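Local coordinates for anthranilate-CoA ligase (Stigmatella aurantiaca, PDB 4WV3), which belongs to the ANL superfamily of AMP-binding enzymes, pairing a large AMP-binding region with the C-terminal domain that accompanies it in these enzymes, at residues Thr195-Trp199 with Gly200-Leu204; Asp333-Pro336 with Gly337-Gly340; Met416-Gly420 with Gly421-Ser425; Glu482-Ala486 with Tyr487-Arg491. All coordinates share one frame; numbering follows the deposited sequence.

Interaction 1: residues Thr195-Trp199 with Gly200-Leu204; sequences TAQLW and GVNVL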
loop_
_atom_site.group_PDB
_atom_site.type_symbol
_atom_site.label_atom_id
_atom_site.label_comp_id
_atom_site.label_asym_id
_atom_site.label_seq_id
_atom_site.Cartn_x
_atom_site.Cartn_y
_atom_site.Cartn_z
ATOM N N THR A 195 12.071 -7.424 -5.243
ATOM C CA THR A 195 10.614 -7.478 -5.187
ATOM C C THR A 195 10.017 -7.435 -6.590
ATOM O O THR A 195 8.986 -8.054 -6.855
ATOM C CB THR A 195 10.016 -6.329 -4.348
ATOM O OG1 THR A 195 10.509 -5.072 -4.829
ATOM C CG2 THR A 195 10.380 -6.488 -2.880
ATOM N N ALA A 196 10.674 -6.705 -7.485
ATOM C CA ALA A 196 10.213 -6.588 -8.864
ATOM C C ALA A 196 10.290 -7.927 -9.583
ATOM O O ALA A 196 9.462 -8.231 -10.441
ATOM C CB ALA A 196 11.019 -5.534 -9.610
ATOM N N GLN A 197 11.288 -8.725 -9.223
ATOM C CA GLN A 197 11.476 -10.032 -9.836
ATOM C C GLN A 197 10.632 -11.098 -9.144
ATOM O O GLN A 197 9.904 -11.844 -9.800
ATOM C CB GLN A 197 12.951 -10.434 -9.802
ATOM C CG GLN A 197 13.256 -11.722 -10.549
ATOM C CD GLN A 197 13.039 -11.591 -12.044
ATOM O OE1 GLN A 197 13.518 -10.648 -12.672
ATOM N NE2 GLN A 197 12.308 -12.539 -12.622
ATOM N N LEU A 198 10.728 -11.157 -7.818
ATOM C CA LEU A 198 10.076 -12.207 -7.037
ATOM C C LEU A 198 8.554 -12.219 -7.165
ATOM O O LEU A 198 7.942 -13.286 -7.225
ATOM C CB LEU A 198 10.485 -12.120 -5.564
ATOM C CG LEU A 198 11.942 -12.471 -5.248
ATOM C CD1 LEU A 198 12.220 -12.348 -3.756
ATOM C CD2 LEU A 198 12.285 -13.866 -5.752
ATOM N N TRP A 199 7.942 -11.040 -7.208
ATOM C CA TRP A 199 6.490 -10.967 -7.344
ATOM C C TRP A 199 6.044 -10.370 -8.677
ATOM O O TRP A 199 5.187 -10.936 -9.356
ATOM C CB TRP A 199 5.862 -10.190 -6.186
ATOM C CG TRP A 199 4.367 -10.164 -6.261
ATOM C CD1 TRP A 199 3.506 -11.088 -5.745
ATOM C CD2 TRP A 199 3.556 -9.175 -6.905
ATOM N NE1 TRP A 199 2.209 -10.731 -6.023
ATOM C CE2 TRP A 199 2.212 -9.560 -6.734
ATOM C CE3 TRP A 199 3.837 -7.998 -7.608
ATOM C CZ2 TRP A 199 1.150 -8.812 -7.239
ATOM C CZ3 TRP A 199 2.782 -7.257 -8.107
ATOM C CH2 TRP A 199 1.455 -7.665 -7.919
ATOM N N GLY A 200 6.621 -9.227 -9.038
ATOM C CA GLY A 200 6.239 -8.518 -10.246
ATOM C C GLY A 200 6.320 -9.362 -11.504
ATOM O O GLY A 200 5.418 -9.331 -12.342
ATOM N N VAL A 201 7.398 -10.129 -11.626
ATOM C CA VAL A 201 7.614 -10.962 -12.801
ATOM C C VAL A 201 7.184 -12.406 -12.561
ATOM O O VAL A 201 6.366 -12.950 -13.302
ATOM C CB VAL A 201 9.094 -10.941 -13.233
ATOM C CG1 VAL A 201 9.324 -11.888 -14.401
ATOM C CG2 VAL A 201 9.518 -9.527 -13.592
ATOM N N ASN A 202 7.732 -13.017 -11.516
ATOM C CA ASN A 202 7.507 -14.434 -11.247
ATOM C C ASN A 202 6.068 -14.796 -10.878
ATOM O O ASN A 202 5.641 -15.931 -11.084
ATOM C CB ASN A 202 8.462 -14.933 -10.160
ATOM C CG ASN A 202 9.918 -14.787 -10.551
ATOM O OD1 ASN A 202 10.243 -14.597 -11.725
ATOM N ND2 ASN A 202 10.805 -14.882 -9.569
ATOM N N VAL A 203 5.326 -13.838 -10.332
ATOM C CA VAL A 203 3.969 -14.116 -9.867
ATOM C C VAL A 203 2.905 -13.389 -10.685
ATOM O O VAL A 203 2.009 -14.018 -11.248
ATOM C CB VAL A 203 3.794 -13.766 -8.377
ATOM C CG1 VAL A 203 2.374 -14.071 -7.925
ATOM C CG2 VAL A 203 4.803 -14.531 -7.534
ATOM N N LEU A 204 3.002 -12.066 -10.742
ATOM C CA LEU A 204 2.035 -11.269 -11.484
ATOM C C LEU A 204 2.199 -11.476 -12.984
ATOM O O LEU A 204 1.217 -11.545 -13.723
ATOM C CB LEU A 204 2.173 -9.786 -11.139
ATOM C CG LEU A 204 1.162 -8.868 -11.828
ATOM C CD1 LEU A 204 -0.258 -9.251 -11.437
ATOM C CD2 LEU A 204 1.439 -7.411 -11.502
HETATM O O HOH W 1 9.033 -15.874 -6.814
#
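The indole of W199 rests against L204, five residues further along the same helix. L204 CB lies over one face of the six-membered ring, 4.0 Å from its centroid, a CH-pi contact. L204 CD2 comes within 3.6 Å of W199 CH2. V203 approaches the five-membered ring obliquely, its CB 3.8 Å from W199 CD1, and the two side chains cross at about a right angle. With CG of W199 opposite its backbone N (chi1 -177°), the ring is carried beside the carbonyl carbon, where it meets V203 and L204. A contact five residues on is consistent with the pi-type turns into which helix 191-204 widens here, its last turn only weakly bonded. W199 O accepts from L204 N at 2.8 Å and also from V203 N, while N202 N bonds to Q197 O at 3.0 Å. Q197 NE2 donates to N202 OD1 at 3.1 Å, approaching from above the carbonyl plane, with the two amide planes 53° apart; the other end of the Q197 amide, OE1, is bound by Y233 OH. A water donates to L198 O and is weakly held by N202 ND2. Further out, W199 NE1 bonds to S328 OG, and the ring of H324 meets the indole at about 45°; the W199 side chain lies about 8 Å from the bound 5'-O-[(S)-[(2-aminobenzoyl)oxy](hydroxy)phosphoryl]adenosine.

Interaction 2: residues Asp333-Pro336 with Gly337-Gly340; sequences DIRP and GSSG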
loop_
_atom_site.group_PDB
_atom_site.type_symbol
_atom_site.label_atom_id
_atom_site.label_comp_id
_atom_site.label_asym_id
_atom_site.label_seq_id
_atom_site.Cartn_x
_atom_site.Cartn_y
_atom_site.Cartn_z
ATOM N N ASP A 333 -3.801 -19.647 -10.812
ATOM C CA ASP A 333 -4.276 -20.226 -9.559
ATOM C C ASP A 333 -4.870 -19.169 -8.632
ATOM O O ASP A 333 -4.142 -18.409 -7.992
ATOM C CB ASP A 333 -3.143 -20.977 -8.855
ATOM C CG ASP A 333 -3.625 -21.780 -7.662
ATOM O OD1 ASP A 333 -4.841 -22.048 -7.575
ATOM O OD2 ASP A 333 -2.785 -22.149 -6.813
ATOM N N ILE A 334 -6.198 -19.128 -8.564
ATOM C CA ILE A 334 -6.900 -18.167 -7.722
ATOM C C ILE A 334 -7.931 -18.842 -6.829
ATOM O O ILE A 334 -8.786 -19.587 -7.309
ATOM C CB ILE A 334 -7.636 -17.102 -8.566
ATOM C CG1 ILE A 334 -6.646 -16.288 -9.395
ATOM C CG2 ILE A 334 -8.457 -16.182 -7.672
ATOM C CD1 ILE A 334 -7.294 -15.212 -10.227
ATOM N N ARG A 335 -7.845 -18.584 -5.529
ATOM C CA ARG A 335 -8.911 -18.960 -4.611
ATOM C C ARG A 335 -9.503 -17.700 -3.988
ATOM O O ARG A 335 -8.886 -17.085 -3.117
ATOM C CB ARG A 335 -8.407 -19.918 -3.530
ATOM C CG ARG A 335 -9.446 -20.238 -2.465
ATOM C CD ARG A 335 -9.208 -21.604 -1.846
ATOM N NE ARG A 335 -9.356 -22.674 -2.828
ATOM C CZ ARG A 335 -9.324 -23.970 -2.535
ATOM N NH1 ARG A 335 -9.151 -24.364 -1.280
ATOM N NH2 ARG A 335 -9.467 -24.873 -3.494
ATOM N N PRO A 336 -10.700 -17.306 -4.452
ATOM C CA PRO A 336 -11.383 -16.078 -4.030
ATOM C C PRO A 336 -11.544 -15.975 -2.515
ATOM O O PRO A 336 -12.115 -16.868 -1.888
ATOM C CB PRO A 336 -12.755 -16.198 -4.701
ATOM C CG PRO A 336 -12.509 -17.050 -5.899
ATOM C CD PRO A 336 -11.470 -18.045 -5.468
ATOM N N GLY A 337 -11.034 -14.891 -1.940
ATOM C CA GLY A 337 -11.139 -14.662 -0.512
ATOM C C GLY A 337 -9.854 -14.961 0.235
ATOM O O GLY A 337 -9.687 -14.552 1.384
ATOM N N SER A 338 -8.941 -15.673 -0.418
ATOM C CA SER A 338 -7.686 -16.065 0.212
ATOM C C SER A 338 -6.516 -15.221 -0.282
ATOM O O SER A 338 -6.629 -14.504 -1.276
ATOM C CB SER A 338 -7.394 -17.543 -0.051
ATOM O OG SER A 338 -7.082 -17.760 -1.416
ATOM N N SER A 339 -5.392 -15.319 0.420
ATOM C CA SER A 339 -4.180 -14.604 0.039
ATOM C C SER A 339 -3.336 -15.436 -0.921
ATOM O O SER A 339 -2.238 -15.034 -1.303
ATOM C CB SER A 339 -3.360 -14.239 1.278
ATOM O OG SER A 339 -4.086 -13.377 2.135
ATOM N N GLY A 340 -3.851 -16.602 -1.297
ATOM C CA GLY A 340 -3.195 -17.450 -2.275
ATOM C C GLY A 340 -2.130 -18.373 -1.712
ATOM O O GLY A 340 -2.292 -18.955 -0.639
#
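The hydroxymethyl group of S338 folds back over the base of the R335 side chain, with OG of S338 3.3 Å from R335 CB and slightly farther from R335 CG. From there the S338 hydroxyl, OG, donates to R335 O at 2.6 Å. A chi1 of 69° sets OG between the S338 backbone N and carbonyl carbon, within reach of the carbonyl oxygen that S338 N also binds. S338 N reaches R335 O at 3.0 Å, and one carbonyl oxygen is gripped by two donors from a single residue, each tilted modestly from the carbonyl plane. The backbone bond closes a type II beta turn over R335-S338, and G337 takes the third position with the positive phi (103°) that this turn type requires. S338 OG in turn receives a weak bond from G340 N. N329 ties both limbs together, its OD1 accepting from R335 N and its ND2 donating to S338 O. The guanidinium of R335 leads away to salt bridges with D402 and D404. The turn belongs to the loop joining strands 325-328 and 341-342: P336 packs on W302 and Y303 of helix 299-309, while R335 and S338 touch W408 of strand 407-412.

Interaction 3: residues Met416-Gly420 with Gly421-Ser425; sequences MLKVG and GIWVS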
loop_
_atom_site.group_PDB
_atom_site.type_symbol
_atom_site.label_atom_id
_atom_site.label_comp_id
_atom_site.label_asym_id
_atom_site.label_seq_id
_atom_site.Cartn_x
_atom_site.Cartn_y
_atom_site.Cartn_z
ATOM N N MET A 416 -8.405 -9.244 16.149
ATOM C CA MET A 416 -9.050 -10.485 16.558
ATOM C C MET A 416 -9.842 -10.263 17.840
ATOM O O MET A 416 -9.368 -9.609 18.767
ATOM C CB MET A 416 -8.014 -11.593 16.771
ATOM C CG MET A 416 -7.233 -11.974 15.523
ATOM S SD MET A 416 -8.239 -12.786 14.266
ATOM C CE MET A 416 -8.793 -14.238 15.157
ATOM N N LEU A 417 -11.054 -10.803 17.887
ATOM C CA LEU A 417 -11.882 -10.692 19.082
ATOM C C LEU A 417 -12.134 -12.057 19.714
ATOM O O LEU A 417 -12.305 -13.056 19.015
ATOM C CB LEU A 417 -13.202 -9.968 18.785
ATOM C CG LEU A 417 -13.931 -10.202 17.458
ATOM C CD1 LEU A 417 -15.425 -10.009 17.645
ATOM C CD2 LEU A 417 -13.417 -9.255 16.383
ATOM N N LYS A 418 -12.140 -12.091 21.043
ATOM C CA LYS A 418 -12.340 -13.331 21.781
ATOM C C LYS A 418 -13.740 -13.388 22.382
ATOM O O LYS A 418 -14.056 -12.648 23.315
ATOM C CB LYS A 418 -11.290 -13.469 22.887
ATOM C CG LYS A 418 -11.468 -14.698 23.764
ATOM C CD LYS A 418 -10.544 -14.662 24.972
ATOM C CE LYS A 418 -9.085 -14.796 24.568
ATOM N NZ LYS A 418 -8.798 -16.123 23.957
ATOM N N VAL A 419 -14.576 -14.269 21.844
ATOM C CA VAL A 419 -15.942 -14.417 22.333
ATOM C C VAL A 419 -16.158 -15.788 22.967
ATOM O O VAL A 419 -16.250 -16.798 22.270
ATOM C CB VAL A 419 -16.969 -14.204 21.207
ATOM C CG1 VAL A 419 -18.385 -14.339 21.748
ATOM C CG2 VAL A 419 -16.768 -12.843 20.562
ATOM N N GLY A 420 -16.237 -15.814 24.294
ATOM C CA GLY A 420 -16.440 -17.052 25.024
ATOM C C GLY A 420 -15.223 -17.955 24.985
ATOM O O GLY A 420 -15.347 -19.181 24.974
ATOM N N GLY A 421 -14.042 -17.347 24.959
ATOM C CA GLY A 421 -12.798 -18.094 24.919
ATOM C C GLY A 421 -12.351 -18.413 23.506
ATOM O O GLY A 421 -11.163 -18.614 23.253
ATOM N N ILE A 422 -13.306 -18.458 22.584
ATOM C CA ILE A 422 -13.019 -18.778 21.190
ATOM C C ILE A 422 -12.684 -17.517 20.401
ATOM O O ILE A 422 -13.367 -16.500 20.524
ATOM C CB ILE A 422 -14.216 -19.476 20.520
ATOM C CG1 ILE A 422 -14.884 -20.447 21.494
ATOM C CG2 ILE A 422 -13.774 -20.187 19.249
ATOM C CD1 ILE A 422 -16.152 -21.073 20.956
ATOM N N TRP A 423 -11.634 -17.588 19.590
ATOM C CA TRP A 423 -11.223 -16.447 18.779
ATOM C C TRP A 423 -12.153 -16.229 17.591
ATOM O O TRP A 423 -12.467 -17.164 16.853
ATOM C CB TRP A 423 -9.779 -16.611 18.296
ATOM C CG TRP A 423 -8.762 -16.406 19.377
ATOM C CD1 TRP A 423 -7.956 -17.355 19.937
ATOM C CD2 TRP A 423 -8.449 -15.174 20.037
ATOM N NE1 TRP A 423 -7.156 -16.787 20.901
ATOM C CE2 TRP A 423 -7.441 -15.450 20.982
ATOM C CE3 TRP A 423 -8.923 -13.863 19.919
ATOM C CZ2 TRP A 423 -6.897 -14.463 21.803
ATOM C CZ3 TRP A 423 -8.383 -12.886 20.735
ATOM C CH2 TRP A 423 -7.380 -13.191 21.666
ATOM N N VAL A 424 -12.592 -14.988 17.415
ATOM C CA VAL A 424 -13.473 -14.636 16.311
ATOM C C VAL A 424 -12.750 -13.757 15.298
ATOM O O VAL A 424 -12.253 -12.682 15.633
ATOM C CB VAL A 424 -14.740 -13.913 16.805
ATOM C CG1 VAL A 424 -15.555 -13.399 15.628
ATOM C CG2 VAL A 424 -15.572 -14.841 17.675
ATOM N N SER A 425 -12.691 -14.229 14.057
ATOM C CA SER A 425 -12.057 -13.483 12.979
ATOM C C SER A 425 -12.994 -12.414 12.437
ATOM O O SER A 425 -14.099 -12.721 11.989
ATOM C CB SER A 425 -11.646 -14.429 11.851
ATOM O OG SER A 425 -11.270 -13.707 10.691
#
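Strands 417-419 and 422-424 run antiparallel as a tight two-residue hairpin, the short segments inclined at 136° and closed by a type I' beta turn from V419 to I422. L417 and V424 form a hydrogen-bonded pair with a bond each way, that from L417 N to V424 O measuring 3.2 Å. Nearer the turn V419 N donates to I422 O at 2.9 Å, and the return bond, I422 N to V419 O, is weak. G420 and G421 both adopt positive phi, as the two central positions of a type I' turn do. Between these pairs K418 and W423 form a non-hydrogen-bonded pair, and their side chains share one face of the hairpin. The K418 chain leaves extended, then bends at chi3 and chi4 (-68° and -65°), which folds its amine back over the indole. NZ of K418 stands 3.8 Å from the centroid of the six-membered ring of W423, an off-centre cation-pi contact, and K418 CE lies over the same ring, 3.9 Å from that centroid. M416 meets the indole farther along, its CB 4.0 Å from W423 CE3 and its backbone O near the plane at the ring edge. The opposite face is aliphatic: V424 spreads its branches between L417 and V419, its CG1 3.9 Å from L417 CD1 and its CG2 3.7 Å from V419 CG2. S425 then N-caps helix 426-433, its OG bonded to E428 N and A410 O. Around the hairpin, L417 and V419 pack on P456 of strand 454-462, and V424 on V429 of helix 426-433.

Interaction 4: residues Glu482-Ala486 with Tyr487-Arg491; sequences EKMAA and YKRPR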
loop_
_atom_site.group_PDB
_atom_site.type_symbol
_atom_site.label_atom_id
_atom_site.label_comp_id
_atom_site.label_asym_id
_atom_site.label_seq_id
_atom_site.Cartn_x
_atom_site.Cartn_y
_atom_site.Cartn_z
ATOM N N GLU A 482 -27.306 -18.196 9.024
ATOM C CA GLU A 482 -27.140 -19.290 8.075
ATOM C C GLU A 482 -25.680 -19.555 7.715
ATOM O O GLU A 482 -25.314 -20.681 7.378
ATOM C CB GLU A 482 -27.942 -19.018 6.800
ATOM C CG GLU A 482 -29.449 -19.063 6.989
ATOM C CD GLU A 482 -30.205 -18.690 5.729
ATOM O OE1 GLU A 482 -29.695 -17.854 4.953
ATOM O OE2 GLU A 482 -31.308 -19.236 5.512
ATOM N N LYS A 483 -24.847 -18.521 7.792
ATOM C CA LYS A 483 -23.475 -18.622 7.296
ATOM C C LYS A 483 -22.402 -18.735 8.380
ATOM O O LYS A 483 -21.325 -19.279 8.132
ATOM C CB LYS A 483 -23.153 -17.449 6.364
ATOM C CG LYS A 483 -23.391 -17.734 4.887
ATOM C CD LYS A 483 -24.859 -17.981 4.586
ATOM C CE LYS A 483 -25.069 -18.325 3.121
ATOM N NZ LYS A 483 -24.587 -17.242 2.218
ATOM N N MET A 484 -22.686 -18.223 9.573
ATOM C CA MET A 484 -21.689 -18.220 10.640
ATOM C C MET A 484 -22.179 -18.916 11.901
ATOM O O MET A 484 -23.382 -19.036 12.132
ATOM C CB MET A 484 -21.273 -16.789 10.981
ATOM C CG MET A 484 -20.758 -15.989 9.804
ATOM S SD MET A 484 -20.232 -14.346 10.318
ATOM C CE MET A 484 -21.680 -13.805 11.219
ATOM N N ALA A 485 -21.232 -19.375 12.717
ATOM C CA ALA A 485 -21.560 -19.969 14.005
ATOM C C ALA A 485 -22.115 -18.890 14.924
ATOM O O ALA A 485 -21.869 -17.702 14.713
ATOM C CB ALA A 485 -20.341 -20.637 14.622
ATOM N N ALA A 486 -22.859 -19.309 15.943
ATOM C CA ALA A 486 -23.585 -18.376 16.798
ATOM C C ALA A 486 -22.684 -17.360 17.503
ATOM O O ALA A 486 -23.043 -16.190 17.633
ATOM C CB ALA A 486 -24.395 -19.148 17.829
ATOM N N TYR A 487 -21.513 -17.805 17.946
ATOM C CA TYR A 487 -20.609 -16.931 18.687
ATOM C C TYR A 487 -19.911 -15.911 17.787
ATOM O O TYR A 487 -19.330 -14.943 18.276
ATOM C CB TYR A 487 -19.580 -17.749 19.471
ATOM C CG TYR A 487 -18.610 -18.524 18.609
ATOM C CD1 TYR A 487 -17.364 -18.000 18.289
ATOM C CD2 TYR A 487 -18.937 -19.782 18.120
ATOM C CE1 TYR A 487 -16.472 -18.705 17.502
ATOM C CE2 TYR A 487 -18.052 -20.494 17.333
ATOM C CZ TYR A 487 -16.821 -19.951 17.027
ATOM O OH TYR A 487 -15.937 -20.656 16.243
ATOM N N LYS A 488 -19.972 -16.129 16.476
ATOM C CA LYS A 488 -19.342 -15.223 15.519
ATOM C C LYS A 488 -20.321 -14.172 15.000
ATOM O O LYS A 488 -19.916 -13.194 14.373
ATOM C CB LYS A 488 -18.749 -16.006 14.346
ATOM C CG LYS A 488 -17.578 -16.893 14.725
ATOM C CD LYS A 488 -17.748 -18.296 14.169
ATOM C CE LYS A 488 -17.402 -18.372 12.695
ATOM N NZ LYS A 488 -15.929 -18.393 12.494
ATOM N N ARG A 489 -21.606 -14.381 15.265
ATOM C CA ARG A 489 -22.645 -13.471 14.790
ATOM C C ARG A 489 -22.618 -12.145 15.541
ATOM O O ARG A 489 -22.493 -12.124 16.766
ATOM C CB ARG A 489 -24.022 -14.123 14.916
ATOM C CG ARG A 489 -24.178 -15.389 14.092
ATOM C CD ARG A 489 -25.383 -16.197 14.537
ATOM N NE ARG A 489 -25.384 -17.533 13.948
ATOM C CZ ARG A 489 -26.125 -18.544 14.387
ATOM N NH1 ARG A 489 -26.926 -18.379 15.432
ATOM N NH2 ARG A 489 -26.059 -19.725 13.787
ATOM N N PRO A 490 -22.731 -11.030 14.802
ATOM C CA PRO A 490 -22.727 -9.687 15.390
ATOM C C PRO A 490 -23.888 -9.464 16.356
ATOM O O PRO A 490 -25.052 -9.556 15.966
ATOM C CB PRO A 490 -22.860 -8.764 14.170
ATOM C CG PRO A 490 -23.412 -9.626 13.086
ATOM C CD PRO A 490 -22.851 -10.989 13.335
ATOM N N ARG A 491 -23.556 -9.180 17.611
ATOM C CA ARG A 491 -24.546 -8.881 18.639
ATOM C C ARG A 491 -25.263 -7.571 18.328
ATOM O O ARG A 491 -26.467 -7.441 18.551
ATOM C CB ARG A 491 -23.864 -8.805 20.007
ATOM C CG ARG A 491 -24.698 -8.189 21.117
ATOM C CD ARG A 491 -25.794 -9.119 21.602
ATOM N NE ARG A 491 -26.400 -8.625 22.837
ATOM C CZ ARG A 491 -27.431 -7.788 22.883
ATOM N NH1 ARG A 491 -27.982 -7.348 21.758
ATOM N NH2 ARG A 491 -27.914 -7.390 24.052
#
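R489 grips the carbonyl oxygen of M484 side-on, NE reaching M484 O at 3.1 Å and NH2 the same atom at 3.2 Å. The oxygen lies near the guanidinium plane; seen from the carbonyl, NH2 is in its plane whereas NE stands above it. An R489 chain extended from CG to NE brings the group back across the turn, where A486 CA sits over one guanidinium face, 3.3 Å from its plane and toward the rim. Backbone bonds close the bend: K488 N donates to A485 O at 3.0 Å, and R489 N bonds weakly to A486 O. Apolar contacts follow. A485 CB rests against two side chains, 3.5 Å from K488 CD and 3.6 Å from Y487 CE2. M484, bent at chi3 (-51°), sends its methyl CE to within 3.7 Å of P490 CD, the two side chains crossing at about a right angle. The amine of K488 forms a salt bridge with E428. The whole bend follows helix 470-483 and leads to strand 492-496; M484 packs on V429 and T432 of helix 426-433, and P490 on A458 of strand 454-462.

All four contacts are local, yet their chemistry follows their place in the fold. Interaction 1 is buried and aromatic, built on a widened helix. Interaction 2, partly buried, relies on polar bonds to one backbone oxygen; its centre is about 17 Å from that of interaction 1. Interactions 1, 2 and 3 each have a residue about 8 to 10 Å from the bound ligand. Interaction 3 is partly buried with an exposed face, and interaction 4 lies at the surface; both use cationic side chains, one over an indole face, the other on a backbone carbonyl. These two touch directly: I422 CG2 meets Y487 CE1 at 3.5 Å, V424 CG2 packs on the same ring, and both contacts lean on helix 426-433.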